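Local coordinates for protein beta-galactoside alpha-2,6-sialyltransferase (Photobacterium sp., PDB 2Z4T) that probably transfers sialic acid from CMP-sialic acid onto galactosides such as lactose through an alpha-2,6 linkage, as a GT-B glycosyltransferase, at residues 369-374 / 409-414; 34-39 / 113-118; 239-244 / 295-300. All coordinates share one frame; numbering follows the deposited sequence.

Contact 1 of 3, residues 369-374 / 409-414; sequences HEREYY and GIINTL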
loop_
_atom_site.group_PDB
_atom_site.type_symbol
_atom_site.label_atom_id
_atom_site.label_comp_id
_atom_site.label_asym_id
_atom_site.label_seq_id
_atom_site.Cartn_x
_atom_site.Cartn_y
_atom_site.Cartn_z
ATOM N N HIS A 369 10.856 -3.768 26.702
ATOM C CA HIS A 369 11.883 -3.556 27.728
ATOM C C HIS A 369 13.124 -2.783 27.189
ATOM O O HIS A 369 13.926 -2.260 27.964
ATOM C CB HIS A 369 12.299 -4.898 28.348
ATOM C CG HIS A 369 12.990 -5.826 27.392
ATOM N ND1 HIS A 369 14.365 -5.873 27.253
ATOM C CD2 HIS A 369 12.495 -6.748 26.528
ATOM C CE1 HIS A 369 14.685 -6.786 26.351
ATOM N NE2 HIS A 369 13.569 -7.332 25.896
ATOM N N GLU A 370 13.253 -2.718 25.864
ATOM C CA GLU A 370 14.406 -2.099 25.220
ATOM C C GLU A 370 14.214 -0.646 24.789
ATOM O O GLU A 370 15.175 -0.008 24.359
ATOM C CB GLU A 370 14.780 -2.886 23.953
ATOM C CG GLU A 370 15.387 -4.251 24.178
ATOM C CD GLU A 370 16.298 -4.654 23.028
ATOM O OE1 GLU A 370 17.534 -4.461 23.152
ATOM O OE2 GLU A 370 15.788 -5.131 21.989
ATOM N N ARG A 371 13.014 -0.093 24.877
ATOM C CA ARG A 371 12.776 1.151 24.156
ATOM C C ARG A 371 13.330 2.438 24.785
ATOM O O ARG A 371 13.569 3.428 24.074
ATOM C CB ARG A 371 11.329 1.265 23.631
ATOM C CG ARG A 371 10.263 1.463 24.632
ATOM C CD ARG A 371 9.048 0.585 24.300
ATOM N NE ARG A 371 8.427 0.231 25.567
ATOM C CZ ARG A 371 7.148 0.368 25.877
ATOM N NH1 ARG A 371 6.254 0.789 24.985
ATOM N NH2 ARG A 371 6.770 0.028 27.097
ATOM N N GLU A 372 13.596 2.420 26.088
ATOM C CA GLU A 372 14.250 3.588 26.676
ATOM C C GLU A 372 15.703 3.629 26.246
ATOM O O GLU A 372 16.270 4.703 26.005
ATOM C CB GLU A 372 14.111 3.618 28.193
ATOM C CG GLU A 372 12.659 3.790 28.616
ATOM C CD GLU A 372 12.457 3.797 30.119
ATOM O OE1 GLU A 372 13.265 3.172 30.854
ATOM O OE2 GLU A 372 11.462 4.423 30.565
ATOM N N TYR A 373 16.285 2.437 26.120
ATOM C CA TYR A 373 17.667 2.279 25.695
ATOM C C TYR A 373 17.776 2.711 24.226
ATOM O O TYR A 373 18.748 3.361 23.833
ATOM C CB TYR A 373 18.105 0.826 25.897
ATOM C CG TYR A 373 19.363 0.463 25.163
ATOM C CD1 TYR A 373 20.604 0.992 25.552
ATOM C CD2 TYR A 373 19.326 -0.402 24.077
ATOM C CE1 TYR A 373 21.765 0.664 24.870
ATOM C CE2 TYR A 373 20.500 -0.738 23.375
ATOM C CZ TYR A 373 21.708 -0.205 23.778
ATOM O OH TYR A 373 22.862 -0.534 23.096
ATOM N N TYR A 374 16.751 2.360 23.443
ATOM C CA TYR A 374 16.630 2.788 22.055
ATOM C C TYR A 374 16.536 4.308 21.953
ATOM O O TYR A 374 17.144 4.907 21.065
ATOM C CB TYR A 374 15.428 2.116 21.370
ATOM C CG TYR A 374 15.788 0.840 20.639
ATOM C CD1 TYR A 374 16.365 -0.244 21.318
ATOM C CD2 TYR A 374 15.571 0.720 19.262
ATOM C CE1 TYR A 374 16.723 -1.426 20.637
ATOM C CE2 TYR A 374 15.931 -0.465 18.568
ATOM C CZ TYR A 374 16.500 -1.529 19.266
ATOM O OH TYR A 374 16.846 -2.683 18.590
ATOM N N GLY A 409 6.401 5.078 19.059
ATOM C CA GLY A 409 5.675 5.278 20.294
ATOM C C GLY A 409 6.474 6.135 21.248
ATOM O O GLY A 409 6.873 7.250 20.904
ATOM N N ILE A 410 6.732 5.593 22.433
ATOM C CA ILE A 410 7.377 6.345 23.493
ATOM C C ILE A 410 8.824 6.686 23.155
ATOM O O ILE A 410 9.392 7.588 23.754
ATOM C CB ILE A 410 7.212 5.635 24.875
ATOM C CG1 ILE A 410 6.649 6.617 25.923
ATOM C CG2 ILE A 410 8.489 4.891 25.329
ATOM C CD1 ILE A 410 7.663 7.700 26.541
ATOM N N ILE A 411 9.411 5.985 22.180
ATOM C CA ILE A 411 10.778 6.292 21.714
ATOM C C ILE A 411 10.818 7.659 21.058
ATOM O O ILE A 411 11.723 8.469 21.318
ATOM C CB ILE A 411 11.299 5.257 20.694
ATOM C CG1 ILE A 411 11.402 3.883 21.343
ATOM C CG2 ILE A 411 12.650 5.691 20.131
ATOM C CD1 ILE A 411 11.787 2.806 20.382
ATOM N N ASN A 412 9.829 7.909 20.211
ATOM C CA ASN A 412 9.704 9.180 19.529
ATOM C C ASN A 412 9.485 10.338 20.486
ATOM O O ASN A 412 10.112 11.385 20.323
ATOM C CB ASN A 412 8.624 9.125 18.445
ATOM C CG ASN A 412 8.966 8.130 17.344
ATOM O OD1 ASN A 412 10.112 7.709 17.221
ATOM N ND2 ASN A 412 7.982 7.761 16.535
ATOM N N THR A 413 8.640 10.162 21.504
ATOM C CA THR A 413 8.427 11.290 22.407
ATOM C C THR A 413 9.687 11.608 23.239
ATOM O O THR A 413 10.038 12.771 23.401
ATOM C CB THR A 413 7.089 11.207 23.251
ATOM O OG1 THR A 413 7.332 10.587 24.514
ATOM C CG2 THR A 413 5.981 10.447 22.505
ATOM N N LEU A 414 10.393 10.570 23.698
ATOM C CA LEU A 414 11.653 10.748 24.425
ATOM C C LEU A 414 12.708 11.498 23.608
ATOM O O LEU A 414 13.351 12.415 24.126
ATOM C CB LEU A 414 12.217 9.408 24.894
ATOM C CG LEU A 414 11.470 8.758 26.063
ATOM C CD1 LEU A 414 11.824 7.298 26.176
ATOM C CD2 LEU A 414 11.755 9.493 27.393
#

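Contact 2 of 3, residues 34-39 / 113-118; sequences IIDEEY and VAPSLE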
loop_
_atom_site.group_PDB
_atom_site.type_symbol
_atom_site.label_atom_id
_atom_site.label_comp_id
_atom_site.label_asym_id
_atom_site.label_seq_id
_atom_site.Cartn_x
_atom_site.Cartn_y
_atom_site.Cartn_z
ATOM N N ILE A 34 -21.749 0.643 -13.328
ATOM C CA ILE A 34 -22.902 -0.272 -13.352
ATOM C C ILE A 34 -22.505 -1.725 -13.375
ATOM O O ILE A 34 -21.878 -2.212 -14.311
ATOM C CB ILE A 34 -24.357 0.162 -13.774
ATOM C CG1 ILE A 34 -24.849 -0.541 -15.046
ATOM C CG2 ILE A 34 -24.563 1.667 -13.659
ATOM C CD1 ILE A 34 -26.342 -0.462 -15.240
ATOM N N ILE A 35 -22.798 -2.366 -12.251
ATOM C CA ILE A 35 -22.542 -3.784 -12.069
ATOM C C ILE A 35 -23.828 -4.584 -12.163
ATOM O O ILE A 35 -24.918 -4.032 -12.013
ATOM C CB ILE A 35 -21.867 -4.075 -10.724
ATOM C CG1 ILE A 35 -22.800 -3.711 -9.558
ATOM C CG2 ILE A 35 -20.560 -3.333 -10.635
ATOM C CD1 ILE A 35 -22.371 -4.265 -8.203
ATOM N N ASP A 36 -23.686 -5.890 -12.406
ATOM C CA ASP A 36 -24.810 -6.810 -12.500
ATOM C C ASP A 36 -25.795 -6.563 -11.368
ATOM O O ASP A 36 -25.399 -6.471 -10.210
ATOM C CB ASP A 36 -24.319 -8.263 -12.464
ATOM C CG ASP A 36 -23.434 -8.624 -13.663
ATOM O OD1 ASP A 36 -23.417 -9.818 -14.044
ATOM O OD2 ASP A 36 -22.759 -7.718 -14.224
ATOM N N GLU A 37 -27.075 -6.440 -11.714
ATOM C CA GLU A 37 -28.194 -6.332 -10.740
ATOM C C GLU A 37 -28.284 -4.980 -10.068
ATOM O O GLU A 37 -29.130 -4.778 -9.203
ATOM C CB GLU A 37 -28.193 -7.461 -9.687
ATOM C CG GLU A 37 -27.811 -8.791 -10.281
ATOM C CD GLU A 37 -28.263 -9.966 -9.473
ATOM O OE1 GLU A 37 -27.408 -10.610 -8.838
ATOM O OE2 GLU A 37 -29.467 -10.268 -9.496
ATOM N N GLU A 38 -27.415 -4.059 -10.457
ATOM C CA GLU A 38 -27.490 -2.719 -9.920
ATOM C C GLU A 38 -28.736 -2.027 -10.469
ATOM O O GLU A 38 -29.061 -2.130 -11.663
ATOM C CB GLU A 38 -26.232 -1.910 -10.232
ATOM C CG GLU A 38 -26.225 -0.520 -9.592
ATOM C CD GLU A 38 -24.935 0.251 -9.846
ATOM O OE1 GLU A 38 -23.892 -0.388 -10.153
ATOM O OE2 GLU A 38 -24.967 1.502 -9.739
ATOM N N TYR A 39 -29.442 -1.368 -9.556
ATOM C CA TYR A 39 -30.580 -0.532 -9.851
ATOM C C TYR A 39 -30.093 0.843 -10.312
ATOM O O TYR A 39 -29.138 1.412 -9.754
ATOM C CB TYR A 39 -31.468 -0.405 -8.607
ATOM C CG TYR A 39 -32.588 0.592 -8.787
ATOM C CD1 TYR A 39 -32.532 1.848 -8.175
ATOM C CD2 TYR A 39 -33.692 0.297 -9.603
ATOM C CE1 TYR A 39 -33.551 2.780 -8.352
ATOM C CE2 TYR A 39 -34.718 1.228 -9.789
ATOM C CZ TYR A 39 -34.630 2.468 -9.158
ATOM O OH TYR A 39 -35.617 3.407 -9.337
ATOM N N VAL A 113 -20.726 -4.175 -15.915
ATOM C CA VAL A 113 -19.442 -4.858 -15.686
ATOM C C VAL A 113 -19.595 -5.763 -14.473
ATOM O O VAL A 113 -20.462 -5.508 -13.619
ATOM C CB VAL A 113 -18.289 -3.844 -15.457
ATOM C CG1 VAL A 113 -18.167 -2.851 -16.660
ATOM C CG2 VAL A 113 -18.501 -3.070 -14.140
ATOM N N ALA A 114 -18.784 -6.815 -14.396
ATOM C CA ALA A 114 -18.813 -7.703 -13.230
ATOM C C ALA A 114 -18.640 -6.931 -11.910
ATOM O O ALA A 114 -17.819 -6.006 -11.830
ATOM C CB ALA A 114 -17.746 -8.772 -13.350
ATOM N N PRO A 115 -19.431 -7.286 -10.880
ATOM C CA PRO A 115 -19.154 -6.809 -9.523
ATOM C C PRO A 115 -17.718 -7.196 -9.152
ATOM O O PRO A 115 -17.256 -8.304 -9.471
ATOM C CB PRO A 115 -20.132 -7.609 -8.664
ATOM C CG PRO A 115 -21.255 -7.962 -9.600
ATOM C CD PRO A 115 -20.624 -8.155 -10.941
ATOM N N SER A 116 -17.003 -6.283 -8.514
ATOM C CA SER A 116 -15.607 -6.531 -8.189
ATOM C C SER A 116 -15.244 -6.098 -6.767
ATOM O O SER A 116 -15.842 -5.185 -6.171
ATOM C CB SER A 116 -14.688 -5.861 -9.204
ATOM O OG SER A 116 -14.717 -4.457 -9.019
ATOM N N LEU A 117 -14.257 -6.788 -6.231
ATOM C CA LEU A 117 -13.790 -6.548 -4.890
ATOM C C LEU A 117 -12.262 -6.449 -4.932
ATOM O O LEU A 117 -11.571 -7.141 -5.733
ATOM C CB LEU A 117 -14.264 -7.679 -3.985
ATOM C CG LEU A 117 -14.137 -7.523 -2.473
ATOM C CD1 LEU A 117 -14.919 -6.316 -1.991
ATOM C CD2 LEU A 117 -14.610 -8.784 -1.763
ATOM N N GLU A 118 -11.752 -5.531 -4.110
ATOM C CA GLU A 118 -10.325 -5.365 -3.899
ATOM C C GLU A 118 -10.099 -5.374 -2.406
ATOM O O GLU A 118 -10.698 -4.566 -1.697
ATOM C CB GLU A 118 -9.858 -4.040 -4.458
ATOM C CG GLU A 118 -9.796 -3.982 -5.963
ATOM C CD GLU A 118 -9.482 -2.578 -6.452
ATOM O OE1 GLU A 118 -9.312 -2.404 -7.675
ATOM O OE2 GLU A 118 -9.423 -1.653 -5.605
#

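Contact 3 of 3, residues 239-244 / 295-300; sequences NLYNWR and KDYLTL. With PO4 (phosphate ion), chain I.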
loop_
_atom_site.group_PDB
_atom_site.type_symbol
_atom_site.label_atom_id
_atom_site.label_comp_id
_atom_site.label_asym_id
_atom_site.label_seq_id
_atom_site.Cartn_x
_atom_site.Cartn_y
_atom_site.Cartn_z
ATOM N N ASN A 239 15.018 -12.725 5.972
ATOM C CA ASN A 239 14.566 -14.077 5.713
ATOM C C ASN A 239 15.215 -14.683 4.492
ATOM O O ASN A 239 15.607 -15.862 4.529
ATOM C CB ASN A 239 13.043 -14.135 5.575
ATOM C CG ASN A 239 12.347 -13.931 6.900
ATOM O OD1 ASN A 239 12.945 -14.147 7.968
ATOM N ND2 ASN A 239 11.091 -13.493 6.853
ATOM N N LEU A 240 15.315 -13.916 3.405
ATOM C CA LEU A 240 15.937 -14.468 2.200
ATOM C C LEU A 240 17.441 -14.697 2.423
ATOM O O LEU A 240 17.971 -15.708 1.974
ATOM C CB LEU A 240 15.673 -13.610 0.961
ATOM C CG LEU A 240 14.237 -13.585 0.429
ATOM C CD1 LEU A 240 13.998 -12.332 -0.390
ATOM C CD2 LEU A 240 13.941 -14.801 -0.382
ATOM N N TYR A 241 18.104 -13.783 3.137
ATOM C CA TYR A 241 19.512 -13.940 3.478
ATOM C C TYR A 241 19.792 -15.239 4.228
ATOM O O TYR A 241 20.799 -15.919 3.968
ATOM C CB TYR A 241 19.993 -12.784 4.334
ATOM C CG TYR A 241 21.420 -12.943 4.780
ATOM C CD1 TYR A 241 22.473 -12.549 3.954
ATOM C CD2 TYR A 241 21.725 -13.496 6.032
ATOM C CE1 TYR A 241 23.796 -12.713 4.352
ATOM C CE2 TYR A 241 23.047 -13.652 6.454
ATOM C CZ TYR A 241 24.079 -13.253 5.605
ATOM O OH TYR A 241 25.395 -13.395 6.001
ATOM N N ASN A 242 18.924 -15.577 5.183
ATOM C CA ASN A 242 19.042 -16.879 5.849
ATOM C C ASN A 242 18.715 -18.047 4.933
ATOM O O ASN A 242 19.349 -19.104 5.014
ATOM C CB ASN A 242 18.193 -16.924 7.121
ATOM C CG ASN A 242 18.733 -15.994 8.188
ATOM O OD1 ASN A 242 19.952 -15.836 8.308
ATOM N ND2 ASN A 242 17.846 -15.350 8.943
ATOM N N TRP A 243 17.745 -17.842 4.050
ATOM C CA TRP A 243 17.246 -18.903 3.199
ATOM C C TRP A 243 18.226 -19.261 2.079
ATOM O O TRP A 243 18.068 -20.296 1.402
ATOM C CB TRP A 243 15.903 -18.510 2.627
ATOM C CG TRP A 243 15.069 -19.673 2.206
ATOM C CD1 TRP A 243 14.349 -20.505 3.012
ATOM C CD2 TRP A 243 14.848 -20.117 0.873
ATOM N NE1 TRP A 243 13.694 -21.441 2.260
ATOM C CE2 TRP A 243 13.980 -21.224 0.940
ATOM C CE3 TRP A 243 15.289 -19.675 -0.381
ATOM C CZ2 TRP A 243 13.548 -21.912 -0.205
ATOM C CZ3 TRP A 243 14.858 -20.365 -1.523
ATOM C CH2 TRP A 243 13.998 -21.469 -1.424
ATOM N N ARG A 244 19.253 -18.422 1.911
ATOM C CA ARG A 244 20.350 -18.737 1.010
ATOM C C ARG A 244 20.939 -20.113 1.336
ATOM O O ARG A 244 21.364 -20.824 0.415
ATOM C CB ARG A 244 21.444 -17.676 1.076
ATOM C CG ARG A 244 21.060 -16.327 0.493
ATOM C CD ARG A 244 22.205 -15.341 0.672
ATOM N NE ARG A 244 22.898 -15.602 1.932
ATOM C CZ ARG A 244 24.199 -15.429 2.135
ATOM N NH1 ARG A 244 24.959 -14.965 1.154
ATOM N NH2 ARG A 244 24.736 -15.725 3.317
ATOM N N LYS A 295 14.226 -5.775 -5.942
ATOM C CA LYS A 295 14.234 -6.927 -6.830
ATOM C C LYS A 295 15.634 -7.455 -7.123
ATOM O O LYS A 295 15.822 -8.669 -7.267
ATOM C CB LYS A 295 13.524 -6.579 -8.134
ATOM C CG LYS A 295 13.511 -7.688 -9.158
ATOM C CD LYS A 295 12.666 -7.283 -10.350
ATOM C CE LYS A 295 13.127 -7.982 -11.618
ATOM N NZ LYS A 295 12.045 -7.967 -12.636
ATOM N N ASP A 296 16.610 -6.555 -7.204
ATOM C CA ASP A 296 17.959 -6.928 -7.602
ATOM C C ASP A 296 18.640 -7.833 -6.582
ATOM O O ASP A 296 19.647 -8.465 -6.884
ATOM C CB ASP A 296 18.828 -5.699 -7.949
ATOM C CG ASP A 296 18.864 -4.643 -6.836
ATOM O OD1 ASP A 296 17.918 -4.571 -6.015
ATOM O OD2 ASP A 296 19.842 -3.858 -6.804
ATOM N N TYR A 297 18.080 -7.917 -5.384
ATOM C CA TYR A 297 18.617 -8.830 -4.392
ATOM C C TYR A 297 18.592 -10.287 -4.876
ATOM O O TYR A 297 19.525 -11.053 -4.592
ATOM C CB TYR A 297 17.887 -8.704 -3.056
ATOM C CG TYR A 297 18.610 -9.428 -1.958
ATOM C CD1 TYR A 297 19.857 -8.976 -1.521
ATOM C CD2 TYR A 297 18.071 -10.576 -1.365
ATOM C CE1 TYR A 297 20.539 -9.620 -0.508
ATOM C CE2 TYR A 297 18.751 -11.237 -0.331
ATOM C CZ TYR A 297 19.987 -10.753 0.086
ATOM O OH TYR A 297 20.711 -11.390 1.074
ATOM N N LEU A 298 17.547 -10.677 -5.611
ATOM C CA LEU A 298 17.503 -12.058 -6.119
ATOM C C LEU A 298 18.538 -12.363 -7.226
ATOM O O LEU A 298 18.686 -13.514 -7.634
ATOM C CB LEU A 298 16.096 -12.461 -6.555
ATOM C CG LEU A 298 15.011 -12.450 -5.481
ATOM C CD1 LEU A 298 13.759 -13.206 -5.981
ATOM C CD2 LEU A 298 15.523 -13.011 -4.153
ATOM N N THR A 299 19.272 -11.342 -7.673
ATOM C CA THR A 299 20.285 -11.476 -8.720
ATOM C C THR A 299 21.665 -11.253 -8.125
ATOM O O THR A 299 22.602 -12.016 -8.394
ATOM C CB THR A 299 20.034 -10.463 -9.864
ATOM O OG1 THR A 299 18.855 -10.844 -10.581
ATOM C CG2 THR A 299 21.242 -10.381 -10.844
ATOM N N LEU A 300 21.785 -10.194 -7.320
ATOM C CA LEU A 300 22.996 -9.918 -6.539
ATOM C C LEU A 300 23.487 -11.127 -5.718
ATOM O O LEU A 300 24.702 -11.327 -5.606
ATOM C CB LEU A 300 22.754 -8.725 -5.620
ATOM C CG LEU A 300 22.697 -7.351 -6.319
ATOM C CD1 LEU A 300 22.125 -6.283 -5.406
ATOM C CD2 LEU A 300 24.087 -6.928 -6.847
HETATM P P PO4 I . 9.730 -4.567 -13.038
HETATM O O1 PO4 I . 10.453 -5.774 -12.487
HETATM O O2 PO4 I . 8.844 -5.021 -14.188
HETATM O O3 PO4 I . 8.870 -3.968 -11.955
HETATM O O4 PO4 I . 10.785 -3.575 -13.494
#

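Contact 1 of 3, residues 369-374 / 409-414
Ile411 presses its CG1-CD1 arm against Arg371 and Tyr374 of helix 371-386, in the nucleotide-binding domain of a GT-B fold. The CG1 of Ile411 lies 3.5 Å from Arg371 CB, a close approach, and its CD1 reaches on to Tyr374 CB at 3.8 Å, so that CD1 lies against the CB atoms of two residues about one helical turn (i, i+3) apart. CG1 stands beside the backbone N of Ile411 (chi1 -63°) and the arm then runs extended, which carries CD1 across to the other helix. Arg371 contributes its aliphatic part: in the modelled conformer, one of two, its CG meets Ile410 CG2 at 3.9 Å, the two side chains crossing at about a right angle, and NE bonds Asn368 O. The contact thus joins the N-terminal ends of helices 371-386 and 410-417 by apolar packing. Ile411 lies near the CMP site, its side chain about 7 Å from those of the CMP-binding residues Gly361 and His405, and Trp500 stacks edge-to-face with the Tyr374 ring. At the outer side of the contact, Glu372 CG comes to 4.4 Å from Leu414 CD1.

Contact 2 of 3, residues 34-39 / 113-118
One firm backbone hydrogen bond and the packing of Ile35 on Val113 and Pro115 join the end of strand 26-35 to the loop-like break within strand 103-122, a buried contact at the junction between the immunoglobulin-like beta-sandwich and the GT-B part of the chain. The firm bond runs from Val113 N to Ile34 O, 2.8 Å long with 154° at the hydrogen and lying in the carbonyl plane. Beyond it the backbones are held more loosely: Asp36 N reaches Val113 O only weakly, and the same oxygen takes a CA-H...O contact from Ile35 CA at 3.1 Å.

Ile35 carries the apolar side. Its CG2 touches Val113 CG2 at 4.1 Å. With CG1 between the backbone N and the carbonyl carbon (chi1 64°) and the arm extended, Ile35 CD1 comes to the proline ring at a slant, 4.1 Å from Pro115 CB. Asp36 crosses the other end of that ring at about a right angle, its CG 3.9 Å from Pro115 CD. The carboxylate also brings OD2 close to Val113 O, two acceptors that do not bond; a salt bridge from Arg193 to OD2 and the backbone N of Leu84 on OD1 supply the donors and probably offset that proximity.

A type II turn from Ile35 to Glu38 takes the chain away from the contact. It is closed by Glu38 N on Ile35 O and by Glu38 OE1, which accepts Ile35 N at 3.1 Å on its anti side, well out of the carboxylate plane. Ile34, meanwhile, packs on Leu110 and Val112 of strand 103-122. Past Pro115, which rests on Leu194, the chain enters the large sheet between strands 194-201 and 146-151, with backbone bonds from Leu117 to Asn195 and Lys197 and from Ser116 to Gln146.

Contact 3 of 3, residues 239-244 / 295-300
Tyr297 points its hydroxyl at the edge of the Tyr241 ring, the two side chains crossing obliquely. Its OH lies in the plane of that ring, 3.6 Å from both CD1 and CB of Tyr241, a van der Waals approach. With CG anti to the backbone N (chi1 -168°), the Tyr297 ring extends from helix 297-300 to helix 234-243 and offers its own edge to Leu240, whose CB lies 4.1 Å from Tyr297 CE2. Leu240 CD1 and Leu298 CD2 meet 4.1 Å apart, their side chains at about a right angle; Leu307 packs on both.

The Arg244 guanidinium lies nearly parallel to the Tyr241 ring, with CE1 over one face, offset toward the rim. Its NE bonds Tyr241 O at 2.9 Å, on a lone pair; NH1 goes to Glu301 OE1. Lys295, the first residue of 295-300, extends to a phosphate, probably from the crystallisation liquor; NZ also bonds Leu315 O, and Gln317 N holds the same ion. Helices 234-243 and 297-300 follow neighbouring parallel strands, 222-230 and 288-292, in this Rossmann-like half of the GT-B fold, and Arg244 is a second-shell neighbour of the magnesium site of Glu301 and Ser303.

Along the chain the order is contact 2, contact 3, contact 1, each closing before the next opens. Contact 2 stands at the start of the GT-B part, where strand 103-122 runs out of the beta-sandwich into the large mixed sheet. Helix 234-243 of contact 3 follows strand 222-230 of that same sheet, and segment 295-300 follows strand 288-292. The helices of contact 1 follow strands 356-360 and 399-403 of the six-stranded parallel sheet in the other half. The centres of contacts 1 and 2 lie 48 Å apart. Those of contacts 2 and 3 are separated by 41 Å, and those of contacts 1 and 3 by 31 Å. The three thus sample the sandwich junction and both GT-B halves, between which CMP and lactose bind.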